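Local coordinates for protein mercuric reductase (Metallosphaera sedula, PDB 4YWO) that probably reduces mercuric ion to elemental mercury with NADPH as electron donor, working as an FAD-containing homodimer of the pyridine nucleotide-disulfide oxidoreductase family, at residues A186-Q191 / Q343-Q348; I67-K72 / Y193-V198; V208-W213 / P349-V354. All coordinates share one frame; numbering follows the deposited sequence.

Contact 1: residues A186-Q191 / Q343-Q348. With FAD (flavin-adenine dinucleotide), chain B.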
loop_
_atom_site.group_PDB
_atom_site.type_symbol
_atom_site.label_atom_id
_atom_site.label_comp_id
_atom_site.label_asym_id
_atom_site.label_seq_id
_atom_site.Cartn_x
_atom_site.Cartn_y
_atom_site.Cartn_z
ATOM N N ALA A 186 23.273 -2.372 -1.616
ATOM C CA ALA A 186 24.046 -1.185 -1.275
ATOM C C ALA A 186 23.233 0.001 -0.819
ATOM O O ALA A 186 23.613 0.718 0.125
ATOM C CB ALA A 186 24.899 -0.770 -2.467
ATOM N N LEU A 187 22.166 0.278 -1.525
ATOM C CA LEU A 187 21.265 1.372 -1.172
ATOM C C LEU A 187 20.659 1.163 0.230
ATOM O O LEU A 187 20.600 2.139 1.020
ATOM C CB LEU A 187 20.182 1.636 -2.239
ATOM C CG LEU A 187 20.680 1.899 -3.626
ATOM C CD1 LEU A 187 19.409 2.106 -4.505
ATOM C CD2 LEU A 187 21.594 3.014 -3.803
ATOM N N GLU A 188 20.135 0.013 0.467
ATOM C CA GLU A 188 19.546 -0.258 1.765
ATOM C C GLU A 188 20.535 -0.129 2.936
ATOM O O GLU A 188 20.297 0.516 3.880
ATOM C CB GLU A 188 18.875 -1.614 1.781
ATOM C CG GLU A 188 17.568 -1.677 0.935
ATOM C CD GLU A 188 16.853 -3.024 0.998
ATOM O OE1 GLU A 188 17.402 -3.956 1.683
ATOM O OE2 GLU A 188 15.739 -3.208 0.337
ATOM N N PHE A 189 21.708 -0.778 2.796
ATOM C CA PHE A 189 22.689 -0.657 3.899
ATOM C C PHE A 189 23.244 0.711 4.010
ATOM O O PHE A 189 23.573 1.176 5.118
ATOM C CB PHE A 189 23.836 -1.732 3.724
ATOM C CG PHE A 189 23.412 -3.111 4.117
ATOM C CD1 PHE A 189 23.362 -3.434 5.465
ATOM C CD2 PHE A 189 23.200 -4.122 3.197
ATOM C CE1 PHE A 189 22.916 -4.628 5.905
ATOM C CE2 PHE A 189 22.822 -5.415 3.666
ATOM C CZ PHE A 189 22.620 -5.613 5.042
ATOM N N ALA A 190 23.487 1.428 2.899
ATOM C CA ALA A 190 23.954 2.793 3.001
ATOM C C ALA A 190 22.969 3.683 3.726
ATOM O O ALA A 190 23.374 4.485 4.603
ATOM C CB ALA A 190 24.302 3.391 1.671
ATOM N N GLN A 191 21.681 3.599 3.439
ATOM C CA GLN A 191 20.735 4.380 4.150
ATOM C C GLN A 191 20.648 3.951 5.624
ATOM O O GLN A 191 20.618 4.782 6.483
ATOM C CB GLN A 191 19.346 4.291 3.519
ATOM C CG GLN A 191 18.349 5.102 4.320
ATOM C CD GLN A 191 16.986 5.220 3.574
ATOM O OE1 GLN A 191 16.045 4.522 4.021
ATOM N NE2 GLN A 191 16.830 6.305 2.902
ATOM N N GLN A 343 9.790 -6.295 -7.530
ATOM C CA GLN A 343 10.958 -6.066 -6.718
ATOM C C GLN A 343 10.910 -4.685 -6.072
ATOM O O GLN A 343 10.685 -3.672 -6.747
ATOM C CB GLN A 343 12.273 -6.160 -7.524
ATOM C CG GLN A 343 13.491 -5.864 -6.641
ATOM C CD GLN A 343 14.776 -5.669 -7.435
ATOM O OE1 GLN A 343 14.845 -5.907 -8.655
ATOM N NE2 GLN A 343 15.817 -5.362 -6.714
ATOM N N VAL A 344 11.329 -4.625 -4.820
ATOM C CA VAL A 344 11.278 -3.403 -4.044
ATOM C C VAL A 344 12.602 -3.242 -3.342
ATOM O O VAL A 344 13.254 -4.212 -2.843
ATOM C CB VAL A 344 10.148 -3.418 -2.935
ATOM C CG1 VAL A 344 10.192 -2.237 -1.986
ATOM C CG2 VAL A 344 8.774 -3.529 -3.582
ATOM N N ILE A 345 13.041 -2.021 -3.357
ATOM C CA ILE A 345 14.165 -1.505 -2.516
ATOM C C ILE A 345 13.557 -0.770 -1.390
ATOM O O ILE A 345 12.855 0.255 -1.561
ATOM C CB ILE A 345 15.116 -0.657 -3.386
ATOM C CG1 ILE A 345 15.680 -1.422 -4.518
ATOM C CG2 ILE A 345 16.262 -0.133 -2.493
ATOM C CD1 ILE A 345 16.506 -0.638 -5.517
ATOM N N PHE A 346 13.769 -1.198 -0.155
ATOM C CA PHE A 346 13.054 -0.722 1.023
ATOM C C PHE A 346 13.785 0.446 1.733
ATOM O O PHE A 346 13.640 0.617 2.925
ATOM C CB PHE A 346 12.818 -1.860 1.991
ATOM C CG PHE A 346 11.783 -2.863 1.557
ATOM C CD1 PHE A 346 10.407 -2.616 1.839
ATOM C CD2 PHE A 346 12.083 -4.045 0.935
ATOM C CE1 PHE A 346 9.422 -3.509 1.420
ATOM C CE2 PHE A 346 11.072 -4.938 0.584
ATOM C CZ PHE A 346 9.758 -4.664 0.883
ATOM N N THR A 347 14.543 1.267 0.980
ATOM C CA THR A 347 14.834 2.556 1.443
ATOM C C THR A 347 13.528 3.343 1.739
ATOM O O THR A 347 12.488 2.949 1.344
ATOM C CB THR A 347 15.639 3.331 0.406
ATOM O OG1 THR A 347 15.020 3.260 -0.902
ATOM C CG2 THR A 347 17.076 2.737 0.240
ATOM N N GLN A 348 13.711 4.480 2.365
ATOM C CA GLN A 348 12.630 5.471 2.510
ATOM C C GLN A 348 13.070 6.654 1.688
ATOM O O GLN A 348 14.112 7.316 1.959
ATOM C CB GLN A 348 12.527 5.914 3.932
ATOM C CG GLN A 348 11.415 6.993 4.083
ATOM C CD GLN A 348 11.184 7.390 5.468
ATOM O OE1 GLN A 348 12.158 7.537 6.258
ATOM N NE2 GLN A 348 9.885 7.601 5.847
HETATM P PA FAD B . 18.532 -20.064 0.524
HETATM O O1A FAD B . 17.464 -19.657 1.512
HETATM O O2A FAD B . 19.955 -19.598 0.720
HETATM O O5B FAD B . 18.537 -21.670 0.422
HETATM C C5B FAD B . 19.756 -22.400 0.547
HETATM C C4B FAD B . 19.730 -23.216 1.833
HETATM O O4B FAD B . 20.021 -24.585 1.542
HETATM C C3B FAD B . 20.771 -22.718 2.823
HETATM O O3B FAD B . 20.135 -22.295 4.033
HETATM C C2B FAD B . 21.688 -23.892 3.100
HETATM O O2B FAD B . 21.647 -24.228 4.490
HETATM C C1B FAD B . 21.163 -25.050 2.268
HETATM N N9A FAD B . 22.210 -25.501 1.318
HETATM C C8A FAD B . 22.891 -24.713 0.466
HETATM N N7A FAD B . 23.780 -25.434 -0.265
HETATM C C5A FAD B . 23.673 -26.718 0.123
HETATM C C6A FAD B . 24.319 -28.001 -0.243
HETATM N N6A FAD B . 25.282 -28.055 -1.194
HETATM N N1A FAD B . 23.914 -29.116 0.406
HETATM C C2A FAD B . 22.958 -29.076 1.353
HETATM N N3A FAD B . 22.331 -27.948 1.734
HETATM C C4A FAD B . 22.637 -26.757 1.166
HETATM N N1 FAD B . 14.271 -10.816 -0.917
HETATM C C2 FAD B . 13.054 -10.219 -0.865
HETATM O O2 FAD B . 12.130 -10.678 -1.572
HETATM N N3 FAD B . 12.799 -9.154 -0.084
HETATM C C4 FAD B . 13.733 -8.604 0.701
HETATM O O4 FAD B . 13.465 -7.613 1.416
HETATM C C4X FAD B . 15.093 -9.196 0.703
HETATM N N5 FAD B . 16.091 -8.700 1.468
HETATM C C5X FAD B . 17.321 -9.264 1.448
HETATM C C6 FAD B . 18.333 -8.736 2.243
HETATM C C7 FAD B . 19.600 -9.308 2.229
HETATM C C7M FAD B . 20.694 -8.735 3.090
HETATM C C8 FAD B . 19.876 -10.486 1.364
HETATM C C8M FAD B . 21.250 -11.104 1.350
HETATM C C9 FAD B . 18.868 -11.016 0.567
HETATM C C9A FAD B . 17.602 -10.445 0.582
HETATM N N10 FAD B . 16.574 -10.976 -0.222
HETATM C C10 FAD B . 15.306 -10.366 -0.178
HETATM C "C1'" FAD B . 16.818 -12.135 -1.084
HETATM C "C2'" FAD B . 16.231 -13.383 -0.435
HETATM O "O2'" FAD B . 16.708 -13.491 0.911
HETATM C "C3'" FAD B . 16.617 -14.636 -1.213
HETATM O "O3'" FAD B . 16.283 -14.462 -2.594
HETATM C "C4'" FAD B . 15.895 -15.861 -0.666
HETATM O "O4'" FAD B . 16.372 -16.149 0.652
HETATM C "C5'" FAD B . 16.119 -17.073 -1.563
HETATM O "O5'" FAD B . 15.939 -18.267 -0.804
HETATM P P FAD B . 16.496 -19.674 -1.352
HETATM O O1P FAD B . 15.841 -20.781 -0.558
HETATM O O2P FAD B . 16.399 -19.668 -2.858
HETATM O O3P FAD B . 18.053 -19.618 -0.947
HETATM O O HOH W 1 14.146 2.648 5.002
#
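Glu188 and Gln191, one turn apart on helix 184-194, reach with extended side chains for the backbone of the loop that follows strand 343-345. Glu188 runs side by side with Phe346, its carboxylate plane turned 57° from the ring. OE2 of Glu188 accepts from Phe346 N (2.9 Å, nearly straight at 176°) on the anti side of the carboxylate, somewhat out of its plane, and also lies at the ring's edge, while OE1 of Glu188 pairs with Lys62, an FAD-binding residue. Gln191, with CG anti to the backbone N (chi1 178°), turns its whole amide onto one residue: its OE1 takes Gln348 N at 2.9 Å, in the carbonyl plane on a lone pair, and its NE2 gives to Gln348 O at 3.0 Å. Two bonds thus fix the rotation of this amide. Between the two polar grips the methyl CG2 of Thr347 rests 3.7 Å from Leu187 O. On the flavin side, Phe346 CE2 comes 3.7 Å from FAD O4, and Val344 CG1 covers one face of the Phe346 ring. The helix thereby joins strand 343-345 of the dimerisation-domain sheet; helix 215-227 also packs on Leu187, with helix 58-78 alongside and Met436 of the second subunit against Val344.

Contact 2: residues I67-K72 / Y193-V198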
loop_
_atom_site.group_PDB
_atom_site.type_symbol
_atom_site.label_atom_id
_atom_site.label_comp_id
_atom_site.label_asym_id
_atom_site.label_seq_id
_atom_site.Cartn_x
_atom_site.Cartn_y
_atom_site.Cartn_z
ATOM N N ILE A 67 13.816 0.581 12.246
ATOM C CA ILE A 67 14.421 1.285 13.437
ATOM C C ILE A 67 15.087 2.549 12.976
ATOM O O ILE A 67 14.887 3.641 13.586
ATOM C CB ILE A 67 15.449 0.391 14.107
ATOM C CG1 ILE A 67 14.690 -0.705 14.770
ATOM C CG2 ILE A 67 16.138 1.210 15.224
ATOM C CD1 ILE A 67 15.570 -1.720 15.317
ATOM N N ALA A 68 15.847 2.512 11.890
ATOM C CA ALA A 68 16.483 3.674 11.336
ATOM C C ALA A 68 15.435 4.809 11.018
ATOM O O ALA A 68 15.692 5.996 11.233
ATOM C CB ALA A 68 17.340 3.412 10.182
ATOM N N GLU A 69 14.386 4.412 10.344
ATOM C CA GLU A 69 13.332 5.300 9.957
ATOM C C GLU A 69 12.640 5.990 11.142
ATOM O O GLU A 69 12.382 7.205 11.088
ATOM C CB GLU A 69 12.295 4.571 9.078
ATOM C CG GLU A 69 11.078 5.423 8.776
ATOM C CD GLU A 69 9.824 5.233 9.712
ATOM O OE1 GLU A 69 9.439 4.052 10.027
ATOM O OE2 GLU A 69 9.152 6.303 10.071
ATOM N N ILE A 70 12.274 5.278 12.156
ATOM C CA ILE A 70 11.491 5.905 13.251
ATOM C C ILE A 70 12.383 6.878 14.029
ATOM O O ILE A 70 11.941 7.912 14.452
ATOM C CB ILE A 70 10.799 4.913 14.180
ATOM C CG1 ILE A 70 11.766 4.001 14.920
ATOM C CG2 ILE A 70 9.803 4.065 13.378
ATOM C CD1 ILE A 70 11.140 3.002 15.842
ATOM N N TYR A 71 13.662 6.544 14.142
ATOM C CA TYR A 71 14.569 7.505 14.815
ATOM C C TYR A 71 14.797 8.705 13.971
ATOM O O TYR A 71 14.925 9.866 14.553
ATOM C CB TYR A 71 15.940 6.858 15.247
ATOM C CG TYR A 71 15.885 6.117 16.514
ATOM C CD1 TYR A 71 15.359 4.846 16.613
ATOM C CD2 TYR A 71 16.406 6.665 17.702
ATOM C CE1 TYR A 71 15.249 4.166 17.811
ATOM C CE2 TYR A 71 16.311 5.965 18.879
ATOM C CZ TYR A 71 15.764 4.786 18.991
ATOM O OH TYR A 71 15.641 4.068 20.171
ATOM N N LYS A 72 14.940 8.572 12.647
ATOM C CA LYS A 72 15.099 9.699 11.751
ATOM C C LYS A 72 13.888 10.629 11.913
ATOM O O LYS A 72 14.061 11.856 12.020
ATOM C CB LYS A 72 15.281 9.263 10.291
ATOM C CG LYS A 72 15.337 10.469 9.347
ATOM C CD LYS A 72 16.239 10.393 8.182
ATOM C CE LYS A 72 16.358 11.680 7.289
ATOM N NZ LYS A 72 17.012 12.736 8.042
ATOM N N TYR A 193 23.015 2.618 7.545
ATOM C CA TYR A 193 24.155 3.052 8.386
ATOM C C TYR A 193 24.258 4.514 8.422
ATOM O O TYR A 193 24.561 5.093 9.488
ATOM C CB TYR A 193 25.446 2.360 7.854
ATOM C CG TYR A 193 25.706 1.015 8.515
ATOM C CD1 TYR A 193 24.903 -0.118 8.323
ATOM C CD2 TYR A 193 26.739 0.864 9.473
ATOM C CE1 TYR A 193 25.095 -1.316 9.038
ATOM C CE2 TYR A 193 26.954 -0.312 10.105
ATOM C CZ TYR A 193 26.172 -1.401 9.924
ATOM O OH TYR A 193 26.376 -2.546 10.612
ATOM N N SER A 194 23.926 5.233 7.351
ATOM C CA SER A 194 23.927 6.708 7.452
ATOM C C SER A 194 22.950 7.228 8.493
ATOM O O SER A 194 23.242 8.170 9.253
ATOM C CB SER A 194 23.738 7.340 6.096
ATOM O OG SER A 194 22.471 7.109 5.564
ATOM N N ARG A 195 21.848 6.536 8.669
ATOM C CA ARG A 195 20.797 6.903 9.659
ATOM C C ARG A 195 21.193 6.442 11.061
ATOM O O ARG A 195 20.443 6.525 12.026
ATOM C CB ARG A 195 19.428 6.375 9.203
ATOM C CG ARG A 195 18.914 7.103 8.008
ATOM C CD ARG A 195 17.514 6.589 7.641
ATOM N NE ARG A 195 16.892 7.443 6.624
ATOM C CZ ARG A 195 15.556 7.464 6.358
ATOM N NH1 ARG A 195 14.777 6.577 6.914
ATOM N NH2 ARG A 195 15.138 8.416 5.516
ATOM N N MET A 196 22.356 5.760 11.118
ATOM C CA MET A 196 22.995 5.449 12.458
ATOM C C MET A 196 24.218 6.290 12.752
ATOM O O MET A 196 25.083 5.820 13.543
ATOM C CB MET A 196 23.247 4.022 12.574
ATOM C CG MET A 196 21.966 3.285 12.462
ATOM S SD MET A 196 22.155 1.579 12.496
ATOM C CE MET A 196 20.400 1.087 12.198
ATOM N N LYS A 197 24.327 7.451 12.135
ATOM C CA LYS A 197 25.394 8.392 12.309
ATOM C C LYS A 197 26.765 7.844 11.861
ATOM O O LYS A 197 27.800 8.127 12.455
ATOM C CB LYS A 197 25.456 8.760 13.808
ATOM C CG LYS A 197 25.685 10.208 14.086
ATOM C CD LYS A 197 25.957 10.357 15.580
ATOM C CE LYS A 197 26.125 11.810 15.980
ATOM N NZ LYS A 197 26.947 12.571 15.014
ATOM N N VAL A 198 26.803 7.090 10.797
ATOM C CA VAL A 198 28.015 6.519 10.181
ATOM C C VAL A 198 28.174 7.311 8.892
ATOM O O VAL A 198 27.197 7.502 8.125
ATOM C CB VAL A 198 27.907 4.993 9.889
ATOM C CG1 VAL A 198 29.101 4.474 9.131
ATOM C CG2 VAL A 198 27.642 4.212 11.179
HETATM O O HOH W 2 17.998 7.177 12.412
#
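Arg195 lays one face of its guanidinium under the aliphatic chain of Lys72, whose CD stands 3.1 Å above the plane, offset toward the rim. The two side chains cross at about a right angle, with Lys72 CD 3.4 Å from Arg195 NE, so methylene carbon rather than the ammonium group meets the flat cation. Lys72 is bent at chi2 (144°) and again at its far end, which leaves its NZ 5.3 Å from Arg195 NH2. Acidic groups probably offset the proximity of these like charges: Asp228 forms a salt bridge with Arg195 NE, and Lys72 NZ has long, weak ion pairs with Asp228 and Glu76.

Arg195 itself is extended from CG to NE and reaches across the flank of helix 58-78, where its NH1 comes 3.6 Å from Glu69 CA. At the root of this side chain, Arg195 CB packs on the methyl CB of Ala68 at 3.8 Å. Ala68 is small, and its CA lies 5.6 Å from Arg195 CA, the closest approach of the two backbones by CA atoms. The same methyl has Met196 CE 4.3 Å away, the end of a side chain extended beyond CB. No direct hydrogen bond joins the segments. Instead, one water donates to both Ala68 O and Arg195 O, linking two backbone carbonyls.

The bend that presents Arg195 and Met196 is the C-terminal end of helix 184-194, closed by a Schellman motif with Lys197 at positive phi as its C-prime residue; Met196 N and Val198 N approach Tyr193 O from opposite faces of its plane. Helix 58-78 is therefore met by a helix terminus, near strand 199-203. Helix 87-110 contributes Phe89 against Met196, and Ile70 and Tyr71 carry helix 58-78 onto the second subunit.

Contact 3: residues V208-W213 / P349-V354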
loop_
_atom_site.group_PDB
_atom_site.type_symbol
_atom_site.label_atom_id
_atom_site.label_comp_id
_atom_site.label_asym_id
_atom_site.label_seq_id
_atom_site.Cartn_x
_atom_site.Cartn_y
_atom_site.Cartn_z
ATOM N N VAL A 208 25.842 4.990 -13.066
ATOM C CA VAL A 208 24.676 5.321 -12.240
ATOM C C VAL A 208 24.435 4.155 -11.277
ATOM O O VAL A 208 24.888 3.053 -11.473
ATOM C CB VAL A 208 23.401 5.546 -13.096
ATOM C CG1 VAL A 208 23.592 6.738 -14.009
ATOM C CG2 VAL A 208 23.008 4.304 -13.866
ATOM N N LEU A 209 23.721 4.513 -10.213
ATOM C CA LEU A 209 23.192 3.496 -9.304
ATOM C C LEU A 209 22.089 2.697 -9.992
ATOM O O LEU A 209 21.391 3.239 -10.867
ATOM C CB LEU A 209 22.639 4.194 -8.129
ATOM C CG LEU A 209 23.616 5.021 -7.230
ATOM C CD1 LEU A 209 22.889 5.733 -6.147
ATOM C CD2 LEU A 209 24.723 4.141 -6.654
ATOM N N ILE A 210 21.836 1.473 -9.527
ATOM C CA ILE A 210 20.809 0.616 -10.044
ATOM C C ILE A 210 20.587 0.737 -11.528
ATOM O O ILE A 210 19.525 1.050 -12.090
ATOM C CB ILE A 210 19.429 0.743 -9.261
ATOM C CG1 ILE A 210 18.945 2.157 -9.218
ATOM C CG2 ILE A 210 19.548 0.138 -7.870
ATOM C CD1 ILE A 210 17.562 2.319 -8.518
ATOM N N PRO A 211 21.646 0.375 -12.296
ATOM C CA PRO A 211 21.568 0.664 -13.748
ATOM C C PRO A 211 20.682 -0.229 -14.524
ATOM O O PRO A 211 20.386 0.058 -15.662
ATOM C CB PRO A 211 23.067 0.405 -14.185
ATOM C CG PRO A 211 23.574 -0.542 -13.199
ATOM C CD PRO A 211 22.984 -0.081 -11.883
ATOM N N ASP A 212 20.138 -1.279 -13.942
ATOM C CA ASP A 212 19.120 -2.055 -14.650
ATOM C C ASP A 212 17.656 -1.651 -14.326
ATOM O O ASP A 212 16.737 -2.281 -14.837
ATOM C CB ASP A 212 19.344 -3.499 -14.338
ATOM C CG ASP A 212 20.713 -4.021 -14.976
ATOM O OD1 ASP A 212 21.193 -3.392 -15.958
ATOM O OD2 ASP A 212 21.293 -5.017 -14.527
ATOM N N TRP A 213 17.498 -0.633 -13.552
ATOM C CA TRP A 213 16.183 -0.000 -13.325
ATOM C C TRP A 213 15.912 1.085 -14.348
ATOM O O TRP A 213 16.793 1.470 -15.171
ATOM C CB TRP A 213 16.146 0.567 -11.896
ATOM C CG TRP A 213 16.083 -0.440 -10.810
ATOM C CD1 TRP A 213 16.966 -1.432 -10.564
ATOM C CD2 TRP A 213 15.012 -0.591 -9.863
ATOM N NE1 TRP A 213 16.493 -2.228 -9.517
ATOM C CE2 TRP A 213 15.326 -1.666 -9.040
ATOM C CE3 TRP A 213 13.884 0.150 -9.569
ATOM C CZ2 TRP A 213 14.446 -2.095 -7.993
ATOM C CZ3 TRP A 213 12.995 -0.332 -8.510
ATOM C CH2 TRP A 213 13.336 -1.372 -7.756
ATOM N N PRO A 349 12.301 7.090 0.696
ATOM C CA PRO A 349 11.102 6.386 0.129
ATOM C C PRO A 349 11.511 5.118 -0.584
ATOM O O PRO A 349 12.710 4.947 -0.913
ATOM C CB PRO A 349 10.536 7.390 -0.821
ATOM C CG PRO A 349 11.738 8.102 -1.376
ATOM C CD PRO A 349 12.631 8.270 -0.134
ATOM N N ASN A 350 10.551 4.250 -0.791
ATOM C CA ASN A 350 10.756 2.974 -1.480
ATOM C C ASN A 350 10.945 3.167 -3.004
ATOM O O ASN A 350 10.501 4.176 -3.617
ATOM C CB ASN A 350 9.578 2.065 -1.352
ATOM C CG ASN A 350 9.157 1.611 0.029
ATOM O OD1 ASN A 350 7.991 1.184 0.184
ATOM N ND2 ASN A 350 9.995 1.731 1.048
ATOM N N LEU A 351 11.660 2.211 -3.606
ATOM C CA LEU A 351 11.697 2.102 -5.091
ATOM C C LEU A 351 11.048 0.794 -5.373
ATOM O O LEU A 351 11.396 -0.244 -4.728
ATOM C CB LEU A 351 13.111 2.102 -5.664
ATOM C CG LEU A 351 13.939 3.379 -5.329
ATOM C CD1 LEU A 351 14.726 3.117 -4.098
ATOM C CD2 LEU A 351 14.827 3.771 -6.514
ATOM N N ALA A 352 10.150 0.727 -6.355
ATOM C CA ALA A 352 9.471 -0.540 -6.629
ATOM C C ALA A 352 9.324 -0.732 -8.137
ATOM O O ALA A 352 9.182 0.258 -8.878
ATOM C CB ALA A 352 8.104 -0.483 -6.054
ATOM N N ARG A 353 9.306 -1.959 -8.588
ATOM C CA ARG A 353 9.118 -2.234 -9.995
ATOM C C ARG A 353 8.448 -3.592 -10.189
ATOM O O ARG A 353 8.507 -4.490 -9.346
ATOM C CB ARG A 353 10.484 -2.274 -10.665
ATOM C CG ARG A 353 11.405 -3.336 -10.209
ATOM C CD ARG A 353 12.753 -3.381 -10.886
ATOM N NE ARG A 353 12.628 -3.778 -12.249
ATOM C CZ ARG A 353 13.659 -3.711 -13.110
ATOM N NH1 ARG A 353 14.847 -3.285 -12.664
ATOM N NH2 ARG A 353 13.471 -4.033 -14.370
ATOM N N VAL A 354 7.695 -3.684 -11.284
ATOM C CA VAL A 354 7.164 -4.994 -11.726
ATOM C C VAL A 354 7.035 -4.946 -13.245
ATOM O O VAL A 354 6.668 -3.904 -13.792
ATOM C CB VAL A 354 5.820 -5.325 -11.024
ATOM C CG1 VAL A 354 4.749 -4.282 -11.210
ATOM C CG2 VAL A 354 5.317 -6.736 -11.356
HETATM O O HOH W 3 15.431 -4.555 -16.327
#
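This is a loop-on-sheet contact, in which the loop between strand 199-203 and helix 215-227 inserts an indole against strand 350-355 of the dimerisation domain. Trp213 is sandwiched: Arg353 CD lies 3.4 Å above the centre of one face, and Ile210 CD1 sits over the opposite face, toward the rim. Arg353 leaves its backbone with CG between N and the carbonyl carbon (chi1 63°) and bends at chi3, which carries its guanidinium from the six-membered ring to the five-membered one. There CZ stands 4.6 Å from the ring centroid, a cation-pi contact in which the planes are steeply inclined, 73° apart, rather than stacked. The guanidinium NH1 also donates to Asp212 O at 3.0 Å, from above the carbonyl plane, and a water bridges that same oxygen to Arg353 NH2. The Arg353 side chain thus ties the indole face to the backbone carbonyl just before it. Deeper in, Trp213 CZ3 meets Leu351 CB at 3.7 Å, and Ile210 CD1 touches Leu351 CD2. Trp213 and Leu351 both continue onto Ile345 of neighbouring strand 343-345, while Ala352 and Val354 pack on helix 414-422; Ile210 rests on helix 215-227.

In the fold
From the N terminus, helix 58-78 comes first and opens contact 2. Helix 184-194 then opens contact 1 at 186-191, before its end closes contact 2 at 193-198, so the two contacts cross while sharing that helix. The loop at 208-213 opens contact 3 before contact 1 closes at 343-348; contact 3 closes at 349-354 and so crosses contact 1. Contacts 2 and 3 follow in series without touching. Gln348 OE1 probably bonds to Arg195 NH1, joining contacts 1 and 2; backbone pairing of strands 343-345 and 350-355 joins contacts 1 and 3. Together they tie helix 58-78 and the region around the four-stranded parallel sheet to the dimerisation domain.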